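Local coordinates for protein parahox neighbor (Phaeodactylum tricornutum CCAP 1055/1, PDB 5Z5M) that probably converts 5-hydroxyisourate to (S)-allantoin, joining a hydroxyisourate hydrolase domain to a domain that decarboxylates the OHCU intermediate stereoselectively, at residues 34-39 / 54-59; 67-72 / 153-158; 128-133 / 166-171; 238-243 / 276-281; 264-269 / 286-291. All blocks are in the same frame, centred on the assembly; numbering follows the deposited sequence.

Interaction 1 (34-39 / 54-59); sequences EALVKD and AAMKAI
Two helices of the all-helical OHCU decarboxylase domain, 30-38 and 49-61, pack through L36 on one and A55, M56 and I59 on the other. I59 sends its CD1 methyl against the helix backbone itself: CD1 lies 3.4 Å from L36 N and also approaches L36 CB. Its other branch turns to the outer side of the contact, where I59 CG2 is 3.8 Å from A35 CB. L36 answers with both methyls. Its CG stands anti to the backbone N (chi1 -176°), which carries the fork toward helix 49-61, and CD1 reaches A55 CB at 3.7 Å. The second methyl, L36 CD2, meets M56 CG at 4.1 Å, the two side chains crossing at about a right angle.

Within this domain the axes of the two short segments come within 9.8 Å, their N-to-C directions 119° apart, and the side chains that meet are all apolar. Helix 15-22 packs on L36 through L22, while M56 also touches I25 and Y26. Along the outer side of helix 30-38, facing away from 54-59, K38 NZ forms a salt bridge to E34 OE1 at 2.8 Å.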
# COMPACT_ATOMS: atom_id res chain seq x y z
N GLU A 34 -21.99 -12.34 37.79
CA GLU A 34 -21.76 -12.62 39.20
C GLU A 34 -20.29 -12.46 39.55
O GLU A 34 -19.95 -11.71 40.46
CB GLU A 34 -22.24 -14.03 39.54
CG GLU A 34 -23.75 -14.15 39.49
CD GLU A 34 -24.44 -13.12 40.36
OE1 GLU A 34 -23.99 -12.91 41.51
OE2 GLU A 34 -25.44 -12.52 39.90
N ALA A 35 -19.43 -13.14 38.80
CA ALA A 35 -17.98 -13.02 38.98
C ALA A 35 -17.54 -11.56 38.88
O ALA A 35 -16.67 -11.11 39.62
CB ALA A 35 -17.25 -13.88 37.96
N LEU A 36 -18.17 -10.81 37.98
CA LEU A 36 -17.82 -9.40 37.78
C LEU A 36 -18.06 -8.54 39.02
O LEU A 36 -17.15 -7.86 39.50
CB LEU A 36 -18.62 -8.82 36.61
CG LEU A 36 -18.26 -7.37 36.25
CD1 LEU A 36 -16.90 -7.30 35.57
CD2 LEU A 36 -19.33 -6.71 35.39
N VAL A 37 -19.27 -8.58 39.56
CA VAL A 37 -19.66 -7.69 40.65
C VAL A 37 -19.04 -8.03 42.00
O VAL A 37 -19.07 -7.21 42.92
CB VAL A 37 -21.19 -7.64 40.81
CG1 VAL A 37 -21.84 -7.04 39.58
CG2 VAL A 37 -21.74 -9.03 41.07
N LYS A 38 -18.49 -9.24 42.13
CA LYS A 38 -17.92 -9.64 43.42
C LYS A 38 -16.46 -9.22 43.60
O LYS A 38 -15.96 -9.19 44.73
CB LYS A 38 -18.08 -11.14 43.62
CG LYS A 38 -19.51 -11.59 43.46
CD LYS A 38 -19.67 -13.11 43.36
CE LYS A 38 -20.83 -13.57 44.23
NZ LYS A 38 -22.14 -13.39 43.52
N ASP A 39 -15.79 -8.85 42.51
CA ASP A 39 -14.50 -8.17 42.63
C ASP A 39 -14.77 -6.67 42.57
O ASP A 39 -14.65 -6.04 41.52
CB ASP A 39 -13.53 -8.62 41.54
CG ASP A 39 -12.08 -8.39 41.93
OD1 ASP A 39 -11.82 -8.05 43.11
OD2 ASP A 39 -11.19 -8.56 41.07
N ALA A 54 -14.34 -5.63 28.29
CA ALA A 54 -13.06 -6.33 28.45
C ALA A 54 -13.05 -7.16 29.72
O ALA A 54 -12.51 -8.27 29.75
CB ALA A 54 -11.91 -5.32 28.48
N ALA A 55 -13.62 -6.60 30.78
CA ALA A 55 -13.70 -7.26 32.08
C ALA A 55 -14.54 -8.54 32.00
O ALA A 55 -14.16 -9.58 32.54
CB ALA A 55 -14.27 -6.31 33.11
N MET A 56 -15.69 -8.46 31.34
CA MET A 56 -16.57 -9.63 31.21
C MET A 56 -15.96 -10.66 30.28
O MET A 56 -16.05 -11.87 30.54
CB MET A 56 -17.96 -9.20 30.72
CG MET A 56 -18.65 -8.23 31.67
SD MET A 56 -20.32 -7.76 31.19
CE MET A 56 -21.17 -9.32 31.43
N LYS A 57 -15.32 -10.19 29.21
CA LYS A 57 -14.63 -11.07 28.27
C LYS A 57 -13.54 -11.87 28.98
O LYS A 57 -13.38 -13.07 28.75
CB LYS A 57 -14.03 -10.26 27.12
CG LYS A 57 -13.37 -11.11 26.04
CD LYS A 57 -12.83 -10.23 24.90
CE LYS A 57 -12.18 -11.07 23.81
NZ LYS A 57 -11.74 -10.24 22.66
N ALA A 58 -12.79 -11.19 29.85
CA ALA A 58 -11.72 -11.83 30.61
C ALA A 58 -12.24 -12.95 31.50
O ALA A 58 -11.64 -14.02 31.58
CB ALA A 58 -10.98 -10.80 31.44
N ILE A 59 -13.37 -12.69 32.16
CA ILE A 59 -14.02 -13.70 33.00
C ILE A 59 -14.38 -14.94 32.19
O ILE A 59 -14.12 -16.07 32.61
CB ILE A 59 -15.28 -13.13 33.68
CG1 ILE A 59 -14.88 -12.08 34.71
CG2 ILE A 59 -16.11 -14.25 34.33
CD1 ILE A 59 -16.05 -11.36 35.35

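Interaction 2 (67-72 / 153-158); sequences QKLELL and QEFMVA
F155 is the aromatic centre of this contact, its ring reaching from helix 151-173 to three side chains of helix 65-73. With CG anti to the backbone N (chi1 -175°), the ring leaves its own helix and packs against K68, L69 and L72. L69 CD1 sits at the ring edge, near the ring plane, 3.7 Å from F155 CE1, and the two side chains cross nearly at right angles. L72 CD1 comes in obliquely, 3.6 Å from the same F155 CE1, and the first methylene of the lysine, K68 CB, lies 3.8 Å from F155 CZ.

Aliphatic packing continues one turn along both helices, where the other methyl of L72, CD2, rests 3.9 Å from A158 CB. Here the helices come close, L72 CA lying 7.2 Å from A158 CA, and the alanine offers only its CB methyl.

The charged end of K68 serves other partners. The extended chain leads its ammonium away from the ring, to a salt bridge with E152 of the second subunit and a hydrogen bond to N61 O, while K65 makes a cation-pi contact with F155.

In the decarboxylase domain the segments 67-72 and 153-158, crossing at 68°, thus meet through apolar groups, mostly buried, and the aliphatic start of K68, whereas the polar end of K68 serves the interface between subunits.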
# COMPACT_ATOMS: atom_id res chain seq x y z
N GLN A 67 -17.12 -24.91 30.66
CA GLN A 67 -17.94 -23.71 30.81
C GLN A 67 -18.10 -22.99 29.47
O GLN A 67 -19.17 -22.47 29.16
CB GLN A 67 -17.32 -22.76 31.83
CG GLN A 67 -17.41 -23.23 33.27
CD GLN A 67 -16.69 -22.31 34.23
OE1 GLN A 67 -15.46 -22.33 34.33
NE2 GLN A 67 -17.45 -21.47 34.93
N LYS A 68 -17.03 -22.96 28.68
CA LYS A 68 -17.06 -22.29 27.39
C LYS A 68 -17.97 -23.02 26.41
O LYS A 68 -18.78 -22.39 25.73
CB LYS A 68 -15.65 -22.16 26.82
CG LYS A 68 -14.80 -21.08 27.53
CD LYS A 68 -13.36 -21.08 27.06
CE LYS A 68 -12.51 -20.17 27.91
NZ LYS A 68 -11.12 -20.06 27.41
N LEU A 69 -17.85 -24.34 26.34
CA LEU A 69 -18.68 -25.12 25.42
C LEU A 69 -20.16 -24.98 25.77
O LEU A 69 -21.02 -24.91 24.88
CB LEU A 69 -18.27 -26.59 25.44
CG LEU A 69 -18.88 -27.43 24.31
CD1 LEU A 69 -18.42 -26.90 22.95
CD2 LEU A 69 -18.52 -28.90 24.47
N GLU A 70 -20.46 -24.91 27.07
CA GLU A 70 -21.83 -24.73 27.52
C GLU A 70 -22.37 -23.35 27.17
O GLU A 70 -23.56 -23.18 26.91
CB GLU A 70 -21.94 -24.97 29.03
CG GLU A 70 -21.87 -26.44 29.45
CD GLU A 70 -23.16 -27.21 29.17
OE1 GLU A 70 -23.95 -26.80 28.29
OE2 GLU A 70 -23.39 -28.24 29.85
N LEU A 71 -21.49 -22.35 27.17
CA LEU A 71 -21.89 -21.01 26.78
C LEU A 71 -22.28 -21.01 25.30
O LEU A 71 -23.28 -20.41 24.91
CB LEU A 71 -20.77 -20.00 27.04
CG LEU A 71 -21.08 -18.52 26.84
CD1 LEU A 71 -20.38 -17.69 27.91
CD2 LEU A 71 -20.66 -18.06 25.46
N LEU A 72 -21.48 -21.69 24.48
CA LEU A 72 -21.77 -21.81 23.06
C LEU A 72 -23.10 -22.53 22.81
O LEU A 72 -23.91 -22.09 21.99
CB LEU A 72 -20.64 -22.55 22.33
CG LEU A 72 -19.27 -21.88 22.31
CD1 LEU A 72 -18.29 -22.70 21.49
CD2 LEU A 72 -19.36 -20.45 21.78
N GLN A 153 -10.80 -25.18 15.27
CA GLN A 153 -10.75 -23.85 14.68
C GLN A 153 -12.09 -23.16 14.91
O GLN A 153 -12.14 -21.99 15.28
CB GLN A 153 -10.44 -23.89 13.18
CG GLN A 153 -10.38 -22.48 12.57
CD GLN A 153 -10.08 -22.47 11.09
OE1 GLN A 153 -9.72 -23.49 10.50
NE2 GLN A 153 -10.22 -21.30 10.47
N GLU A 154 -13.18 -23.89 14.69
CA GLU A 154 -14.51 -23.32 14.83
C GLU A 154 -14.87 -22.98 16.28
O GLU A 154 -15.68 -22.10 16.52
CB GLU A 154 -15.56 -24.26 14.24
CG GLU A 154 -15.71 -24.07 12.75
CD GLU A 154 -15.88 -22.60 12.38
OE1 GLU A 154 -16.90 -22.00 12.77
OE2 GLU A 154 -14.99 -22.04 11.71
N PHE A 155 -14.26 -23.70 17.22
CA PHE A 155 -14.48 -23.41 18.64
C PHE A 155 -13.96 -22.00 18.96
O PHE A 155 -14.62 -21.24 19.66
CB PHE A 155 -13.79 -24.46 19.51
CG PHE A 155 -14.06 -24.30 20.99
CD1 PHE A 155 -15.26 -24.72 21.53
CD2 PHE A 155 -13.10 -23.76 21.83
CE1 PHE A 155 -15.52 -24.58 22.88
CE2 PHE A 155 -13.35 -23.63 23.19
CZ PHE A 155 -14.56 -24.04 23.71
N MET A 156 -12.79 -21.68 18.42
CA MET A 156 -12.22 -20.33 18.53
C MET A 156 -13.06 -19.27 17.83
O MET A 156 -13.28 -18.18 18.37
CB MET A 156 -10.81 -20.31 17.94
CG MET A 156 -9.78 -20.93 18.84
SD MET A 156 -9.72 -19.99 20.38
CE MET A 156 -9.35 -18.35 19.75
N VAL A 157 -13.51 -19.58 16.62
CA VAL A 157 -14.31 -18.63 15.85
C VAL A 157 -15.64 -18.36 16.55
O VAL A 157 -16.08 -17.23 16.63
CB VAL A 157 -14.56 -19.14 14.42
CG1 VAL A 157 -15.49 -18.19 13.67
CG2 VAL A 157 -13.25 -19.32 13.67
N ALA A 158 -16.27 -19.42 17.05
CA ALA A 158 -17.56 -19.29 17.73
C ALA A 158 -17.44 -18.40 18.96
O ALA A 158 -18.30 -17.57 19.23
CB ALA A 158 -18.10 -20.66 18.11

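Interaction 3 (128-133 / 166-171); sequences ILAVRN and AWMRLL
The R132 guanidinium is covered on one face by M168 CG, which lies 3.8 Å from R132 NH2, and L171 CD1 approaches obliquely at 3.6 Å from the same nitrogen. L171 CD1 also rests on a face of the W167 indole, 3.5 Å above its plane and offset toward the rim, so this methyl is wedged between the indole and the guanidinium. The R132 and M168 chains are both extended and slide past each other in opposite directions: M168 CE ends 3.7 Å from R132 CG, near the start of the arginine chain, while the M168 CG methylene lies by its charged end.

The 128-133 segment belongs to the irregular connection between helices 106-123 and 136-146 of the decarboxylase domain, laid here against the long helix 151-173. M168 CE reaches this chain again at A130, 4.2 Å from A130 CB. Polar contact runs through a water, which accepts from R132 NH2 at 3.1 Å and donates to M168 O at 2.8 Å, so that the guanidinium is tied indirectly to a backbone carbonyl of the helix. G262 and Q263 of the third subunit pack on M168 and R132 respectively, placing this side of the contact at a subunit interface.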
# COMPACT_ATOMS: atom_id res chain seq x y z
N ILE A 128 -22.76 -19.96 15.02
CA ILE A 128 -22.96 -18.63 15.58
C ILE A 128 -22.31 -17.59 14.67
O ILE A 128 -21.17 -17.75 14.24
CB ILE A 128 -22.38 -18.54 17.01
CG1 ILE A 128 -23.02 -19.60 17.90
CG2 ILE A 128 -22.59 -17.15 17.59
CD1 ILE A 128 -22.38 -19.73 19.26
N LEU A 129 -23.06 -16.53 14.38
CA LEU A 129 -22.57 -15.46 13.51
C LEU A 129 -23.02 -14.09 14.02
O LEU A 129 -24.22 -13.82 14.12
CB LEU A 129 -23.05 -15.67 12.07
CG LEU A 129 -22.52 -14.65 11.06
CD1 LEU A 129 -21.00 -14.72 10.96
CD2 LEU A 129 -23.15 -14.86 9.70
N ALA A 130 -22.05 -13.24 14.34
CA ALA A 130 -22.35 -11.90 14.82
C ALA A 130 -22.13 -10.87 13.72
O ALA A 130 -21.01 -10.38 13.53
CB ALA A 130 -21.48 -11.56 16.02
N VAL A 131 -23.19 -10.54 12.99
CA VAL A 131 -23.10 -9.53 11.94
C VAL A 131 -24.26 -8.54 12.08
O VAL A 131 -25.40 -8.93 12.35
CB VAL A 131 -23.13 -10.16 10.52
CG1 VAL A 131 -23.18 -9.08 9.44
CG2 VAL A 131 -21.95 -11.08 10.31
N ARG A 132 -23.96 -7.25 11.93
CA ARG A 132 -24.98 -6.21 11.96
C ARG A 132 -25.73 -6.16 10.64
O ARG A 132 -25.15 -5.87 9.59
CB ARG A 132 -24.34 -4.86 12.26
CG ARG A 132 -23.81 -4.76 13.67
CD ARG A 132 -23.31 -3.37 13.98
NE ARG A 132 -22.95 -3.24 15.39
CZ ARG A 132 -23.79 -2.83 16.33
NH1 ARG A 132 -25.04 -2.52 16.02
NH2 ARG A 132 -23.38 -2.74 17.59
N ASN A 133 -27.03 -6.44 10.70
CA ASN A 133 -27.90 -6.46 9.52
C ASN A 133 -27.33 -7.32 8.40
O ASN A 133 -27.04 -6.83 7.31
CB ASN A 133 -28.16 -5.04 9.01
N ALA A 166 -21.95 -10.09 22.64
CA ALA A 166 -21.97 -9.48 23.96
C ALA A 166 -21.76 -7.98 23.85
O ALA A 166 -22.45 -7.19 24.51
CB ALA A 166 -20.91 -10.11 24.85
N TRP A 167 -20.82 -7.59 23.00
CA TRP A 167 -20.52 -6.18 22.75
C TRP A 167 -21.74 -5.46 22.17
O TRP A 167 -22.06 -4.35 22.59
CB TRP A 167 -19.32 -6.07 21.81
CG TRP A 167 -18.93 -4.68 21.41
CD1 TRP A 167 -18.91 -4.17 20.15
CD2 TRP A 167 -18.50 -3.62 22.28
NE1 TRP A 167 -18.49 -2.86 20.17
CE2 TRP A 167 -18.22 -2.50 21.47
CE3 TRP A 167 -18.31 -3.52 23.66
CZ2 TRP A 167 -17.78 -1.29 21.99
CZ3 TRP A 167 -17.86 -2.31 24.18
CH2 TRP A 167 -17.60 -1.21 23.35
N MET A 168 -22.43 -6.11 21.23
CA MET A 168 -23.63 -5.54 20.63
C MET A 168 -24.73 -5.34 21.67
O MET A 168 -25.45 -4.34 21.63
CB MET A 168 -24.15 -6.42 19.49
CG MET A 168 -23.23 -6.45 18.29
SD MET A 168 -23.85 -7.55 17.00
CE MET A 168 -22.49 -7.50 15.84
N ARG A 169 -24.86 -6.27 22.59
CA ARG A 169 -25.90 -6.17 23.61
C ARG A 169 -25.59 -5.07 24.63
O ARG A 169 -26.48 -4.35 25.07
CB ARG A 169 -26.09 -7.51 24.32
CG ARG A 169 -26.77 -8.55 23.45
CD ARG A 169 -26.73 -9.91 24.12
NE ARG A 169 -27.46 -10.91 23.35
CZ ARG A 169 -27.38 -12.22 23.57
NH1 ARG A 169 -26.60 -12.68 24.54
NH2 ARG A 169 -28.08 -13.06 22.82
N LEU A 170 -24.32 -4.96 25.01
CA LEU A 170 -23.87 -3.91 25.92
C LEU A 170 -24.14 -2.53 25.33
O LEU A 170 -24.58 -1.62 26.03
CB LEU A 170 -22.37 -4.06 26.23
CG LEU A 170 -21.96 -5.12 27.26
CD1 LEU A 170 -20.45 -5.33 27.22
CD2 LEU A 170 -22.41 -4.71 28.66
N LEU A 171 -23.86 -2.38 24.04
CA LEU A 171 -24.06 -1.10 23.35
C LEU A 171 -25.53 -0.69 23.31
O LEU A 171 -25.85 0.50 23.36
CB LEU A 171 -23.51 -1.17 21.92
CG LEU A 171 -22.00 -1.03 21.74
CD1 LEU A 171 -21.61 -1.24 20.29
CD2 LEU A 171 -21.52 0.32 22.23
O HOH W 1 -25.87 -2.64 19.39

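Interaction 4 (238-243 / 276-281); sequences FTVGQY and DNPDDH
D276 meets V240 through its backbone, with D276 O 3.5 Å from V240 CG2, in the transthyretin-like domain where the connection between strands 268-275 and 281-289 folds over the approach to strand 241-248. The D276 side chain leaves away from 238-243, and its OD1 accepts from Q263 N of the third subunit. N277 follows and starts a type I turn to D280, closed by D280 N to N277 O. Its side chain makes an Asx turn as well: N277 OD1 accepts from D279 N at 2.9 Å, the donor standing above the amide plane, while N277 ND2 is hydrogen-bonded to S50 OG. F238 CG is anti to the backbone N (chi1 -176°), which turns the ring toward this turn, and N277 O lies at the ring edge, 3.5 Å from F238 CE2.

P278 CD packs 3.8 Å from V240 CG2, and P278 O stands at the same ring edge. That carbonyl shares a water with F238 O, the water donating 2.7 Å to P278 O and 2.9 Å to F238 O. Three carbonyl oxygens of the turn gather near the CD2-CE2 side of the ring, where weakly positive C-H groups probably face them; the third, D280 O, approaches obliquely, 3.2 Å from F238 CE2.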
# COMPACT_ATOMS: atom_id res chain seq x y z
N PHE A 238 -19.86 10.80 17.17
CA PHE A 238 -18.99 9.67 16.88
C PHE A 238 -19.69 8.39 17.34
O PHE A 238 -19.43 7.89 18.44
CB PHE A 238 -17.63 9.82 17.55
CG PHE A 238 -16.64 8.72 17.22
CD1 PHE A 238 -16.03 8.67 15.98
CD2 PHE A 238 -16.32 7.74 18.15
CE1 PHE A 238 -15.12 7.66 15.67
CE2 PHE A 238 -15.42 6.73 17.85
CZ PHE A 238 -14.82 6.70 16.61
N THR A 239 -20.58 7.87 16.50
CA THR A 239 -21.44 6.76 16.88
C THR A 239 -21.18 5.52 16.03
O THR A 239 -20.76 5.63 14.88
CB THR A 239 -22.93 7.14 16.76
OG1 THR A 239 -23.21 7.56 15.42
CG2 THR A 239 -23.26 8.27 17.72
N VAL A 240 -21.43 4.34 16.60
CA VAL A 240 -21.30 3.08 15.88
C VAL A 240 -22.15 3.10 14.61
O VAL A 240 -23.31 3.51 14.63
CB VAL A 240 -21.70 1.88 16.78
CG1 VAL A 240 -21.78 0.59 15.96
CG2 VAL A 240 -20.72 1.74 17.93
N GLY A 241 -21.56 2.67 13.50
CA GLY A 241 -22.27 2.61 12.24
C GLY A 241 -21.35 2.58 11.03
O GLY A 241 -20.14 2.45 11.17
N GLN A 242 -21.93 2.69 9.84
CA GLN A 242 -21.15 2.70 8.62
C GLN A 242 -21.06 4.12 8.07
O GLN A 242 -22.04 4.85 8.04
CB GLN A 242 -21.77 1.77 7.58
CG GLN A 242 -20.91 1.57 6.36
CD GLN A 242 -21.54 0.63 5.35
OE1 GLN A 242 -22.73 0.73 5.05
NE2 GLN A 242 -20.74 -0.29 4.83
N TYR A 243 -19.86 4.50 7.63
CA TYR A 243 -19.61 5.84 7.11
C TYR A 243 -18.96 5.80 5.72
O TYR A 243 -18.48 4.76 5.28
CB TYR A 243 -18.71 6.62 8.07
CG TYR A 243 -19.33 6.90 9.43
CD1 TYR A 243 -19.41 5.90 10.40
CD2 TYR A 243 -19.83 8.16 9.75
CE1 TYR A 243 -19.98 6.14 11.64
CE2 TYR A 243 -20.41 8.41 10.99
CZ TYR A 243 -20.47 7.40 11.93
OH TYR A 243 -21.04 7.64 13.17
N ASP A 276 -16.85 0.71 15.18
CA ASP A 276 -17.40 -0.33 16.05
C ASP A 276 -17.38 0.04 17.54
O ASP A 276 -18.09 -0.56 18.33
CB ASP A 276 -16.63 -1.63 15.84
CG ASP A 276 -17.23 -2.79 16.63
OD1 ASP A 276 -18.39 -3.17 16.35
OD2 ASP A 276 -16.54 -3.32 17.53
N ASN A 277 -16.57 1.03 17.92
CA ASN A 277 -16.39 1.34 19.34
C ASN A 277 -16.31 2.85 19.59
O ASN A 277 -15.34 3.50 19.23
CB ASN A 277 -15.13 0.64 19.88
CG ASN A 277 -14.92 0.84 21.38
OD1 ASN A 277 -15.52 1.71 22.00
ND2 ASN A 277 -14.07 0.00 21.98
N PRO A 278 -17.34 3.40 20.26
CA PRO A 278 -17.46 4.85 20.47
C PRO A 278 -16.42 5.42 21.45
O PRO A 278 -16.31 6.65 21.53
CB PRO A 278 -18.87 5.00 21.03
CG PRO A 278 -19.20 3.68 21.64
CD PRO A 278 -18.47 2.65 20.83
N ASP A 279 -15.70 4.56 22.16
CA ASP A 279 -14.60 4.97 23.04
C ASP A 279 -13.30 5.27 22.30
O ASP A 279 -12.45 6.01 22.79
CB ASP A 279 -14.30 3.89 24.09
CG ASP A 279 -15.37 3.78 25.15
OD1 ASP A 279 -15.99 4.81 25.51
OD2 ASP A 279 -15.57 2.65 25.66
N ASP A 280 -13.14 4.67 21.12
CA ASP A 280 -11.84 4.64 20.44
C ASP A 280 -11.54 5.86 19.59
O ASP A 280 -12.45 6.54 19.11
CB ASP A 280 -11.73 3.40 19.55
CG ASP A 280 -11.47 2.13 20.34
OD1 ASP A 280 -11.16 2.23 21.54
OD2 ASP A 280 -11.58 1.04 19.74
N HIS A 281 -10.25 6.12 19.40
CA HIS A 281 -9.79 7.06 18.39
C HIS A 281 -9.60 6.31 17.07
O HIS A 281 -8.75 5.43 16.95
CB HIS A 281 -8.47 7.72 18.82
CG HIS A 281 -7.86 8.58 17.76
ND1 HIS A 281 -6.53 8.96 17.79
CD2 HIS A 281 -8.38 9.12 16.63
CE1 HIS A 281 -6.27 9.71 16.73
NE2 HIS A 281 -7.37 9.82 16.01
O HOH W 2 -18.06 8.66 20.91

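Interaction 5 (264-269 / 286-291); sequences PFLDTI and LLVSPW
P290 O is approached from several directions by the 264-269 segment: a water donates to it at 2.7 Å and accepts from L266 N at 3.0 Å, while L266 CB lies 3.7 Å away and the F265 ring presents its edge, with P290 O near the ring plane. The carbonyl is therefore linked through the water to the backbone of 264-269 and flanked by apolar groups. L266 also puts CD1 3.5 Å from S289 O, its CG lying anti to the carbonyl carbon (chi1 -66°) and directing the fork at the 286-291 chain.

F265 CB meets the W291 indole obliquely, 4.1 Å from CE3. An ST turn shapes the chain at this point, S289 OG accepting from W291 N at 3.1 Å; the same hydroxyl is also bonded to T190 O of the second subunit. Further along, I269 CD1 and V288 CG2 touch at 4.0 Å as their side chains slide past each other in opposite directions.

In the transthyretin-like domain, the contact joins the loop leading into strand 268-275, and I269 of that strand, to the last part of 281-289 and the residues that follow. F293 of strand 292-296 packs on L266 and I269, and helix 249-256 adds F253 against V288 and P290.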
# COMPACT_ATOMS: atom_id res chain seq x y z
N PRO A 264 -9.67 11.17 -15.82
CA PRO A 264 -8.68 10.76 -14.82
C PRO A 264 -8.94 9.37 -14.26
O PRO A 264 -10.09 8.99 -14.04
CB PRO A 264 -8.81 11.83 -13.73
CG PRO A 264 -10.17 12.42 -13.92
CD PRO A 264 -10.46 12.34 -15.39
N PHE A 265 -7.87 8.60 -14.06
CA PHE A 265 -8.02 7.27 -13.46
C PHE A 265 -8.65 7.40 -12.08
O PHE A 265 -9.60 6.70 -11.75
CB PHE A 265 -6.67 6.56 -13.39
CG PHE A 265 -6.75 5.21 -12.73
CD1 PHE A 265 -7.31 4.13 -13.40
CD2 PHE A 265 -6.28 5.03 -11.44
CE1 PHE A 265 -7.40 2.90 -12.79
CE2 PHE A 265 -6.35 3.79 -10.83
CZ PHE A 265 -6.92 2.72 -11.50
N LEU A 266 -8.12 8.33 -11.28
CA LEU A 266 -8.67 8.67 -9.97
C LEU A 266 -9.00 10.15 -9.92
O LEU A 266 -8.15 10.98 -10.22
CB LEU A 266 -7.68 8.35 -8.86
CG LEU A 266 -7.31 6.90 -8.57
CD1 LEU A 266 -6.34 6.86 -7.38
CD2 LEU A 266 -8.55 6.06 -8.30
N ASP A 267 -10.24 10.49 -9.55
CA ASP A 267 -10.54 11.88 -9.22
C ASP A 267 -11.29 11.93 -7.90
O ASP A 267 -10.73 12.31 -6.88
CB ASP A 267 -11.32 12.58 -10.35
CG ASP A 267 -12.48 11.76 -10.88
OD1 ASP A 267 -13.07 10.98 -10.11
OD2 ASP A 267 -12.81 11.91 -12.07
N THR A 268 -12.55 11.52 -7.91
CA THR A 268 -13.32 11.45 -6.67
C THR A 268 -13.25 10.05 -6.06
O THR A 268 -13.63 9.07 -6.70
CB THR A 268 -14.79 11.84 -6.92
OG1 THR A 268 -14.84 13.15 -7.51
CG2 THR A 268 -15.56 11.84 -5.63
N ILE A 269 -12.77 9.95 -4.82
CA ILE A 269 -12.56 8.65 -4.18
C ILE A 269 -13.49 8.45 -2.99
O ILE A 269 -13.40 9.19 -2.00
CB ILE A 269 -11.11 8.47 -3.70
CG1 ILE A 269 -10.13 8.57 -4.88
CG2 ILE A 269 -10.94 7.14 -2.95
CD1 ILE A 269 -8.68 8.37 -4.47
N LEU A 286 -5.92 8.70 3.98
CA LEU A 286 -5.82 8.34 2.57
C LEU A 286 -4.38 8.53 2.09
O LEU A 286 -3.80 9.62 2.23
CB LEU A 286 -6.78 9.19 1.73
CG LEU A 286 -6.75 8.96 0.21
CD1 LEU A 286 -7.33 7.59 -0.12
CD2 LEU A 286 -7.50 10.07 -0.53
N LEU A 287 -3.79 7.48 1.53
CA LEU A 287 -2.52 7.57 0.82
C LEU A 287 -2.84 7.59 -0.67
O LEU A 287 -3.48 6.66 -1.14
CB LEU A 287 -1.60 6.39 1.15
CG LEU A 287 -0.84 6.35 2.48
CD1 LEU A 287 -1.76 6.39 3.68
CD2 LEU A 287 0.04 5.10 2.53
N VAL A 288 -2.45 8.62 -1.40
CA VAL A 288 -2.94 8.73 -2.78
C VAL A 288 -1.94 9.32 -3.78
O VAL A 288 -1.16 10.21 -3.46
CB VAL A 288 -4.25 9.56 -2.81
CG1 VAL A 288 -4.01 10.99 -2.31
CG2 VAL A 288 -4.87 9.56 -4.19
N SER A 289 -1.97 8.78 -5.00
CA SER A 289 -1.32 9.38 -6.16
C SER A 289 -2.39 9.40 -7.26
O SER A 289 -3.49 8.90 -7.03
CB SER A 289 -0.07 8.58 -6.58
OG SER A 289 -0.42 7.39 -7.28
N PRO A 290 -2.09 9.98 -8.44
CA PRO A 290 -3.13 9.88 -9.47
C PRO A 290 -3.42 8.45 -9.92
O PRO A 290 -4.43 8.22 -10.60
CB PRO A 290 -2.54 10.70 -10.63
CG PRO A 290 -1.64 11.67 -9.98
CD PRO A 290 -1.03 10.93 -8.82
N TRP A 291 -2.57 7.50 -9.54
CA TRP A 291 -2.62 6.16 -10.10
C TRP A 291 -2.74 5.06 -9.05
O TRP A 291 -2.68 3.88 -9.37
CB TRP A 291 -1.37 5.90 -10.95
CG TRP A 291 -1.03 7.06 -11.84
CD1 TRP A 291 -0.08 8.01 -11.61
CD2 TRP A 291 -1.63 7.39 -13.10
NE1 TRP A 291 -0.06 8.91 -12.65
CE2 TRP A 291 -1.00 8.55 -13.58
CE3 TRP A 291 -2.65 6.81 -13.87
CZ2 TRP A 291 -1.35 9.15 -14.79
CZ3 TRP A 291 -2.99 7.41 -15.08
CH2 TRP A 291 -2.34 8.57 -15.52
O HOH W 3 -5.85 10.15 -11.84

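Overall arrangement
Interactions 1, 2 and 3 lie in the decarboxylase domain, interactions 4 and 5 in the transthyretin-like domain. Helix 151-173 serves both interaction 2 and interaction 3, whose centres are 16 Å apart and which touch where L72 O packs on I128 CD1. The two domains meet between interactions 3 and 4: a probable hydrogen bond of 3.0 Å joins W167 NE1 to D276 O, and L171 and R132 pack on V240. Strands 241-248 and 268-275, neighbours in one sheet, connect interaction 4 to interaction 5, 26 Å away between centres. Interactions 1 and 5 are 48 Å apart between centres, on opposite sides of the chain's centre. The third subunit touches interactions 2 to 5.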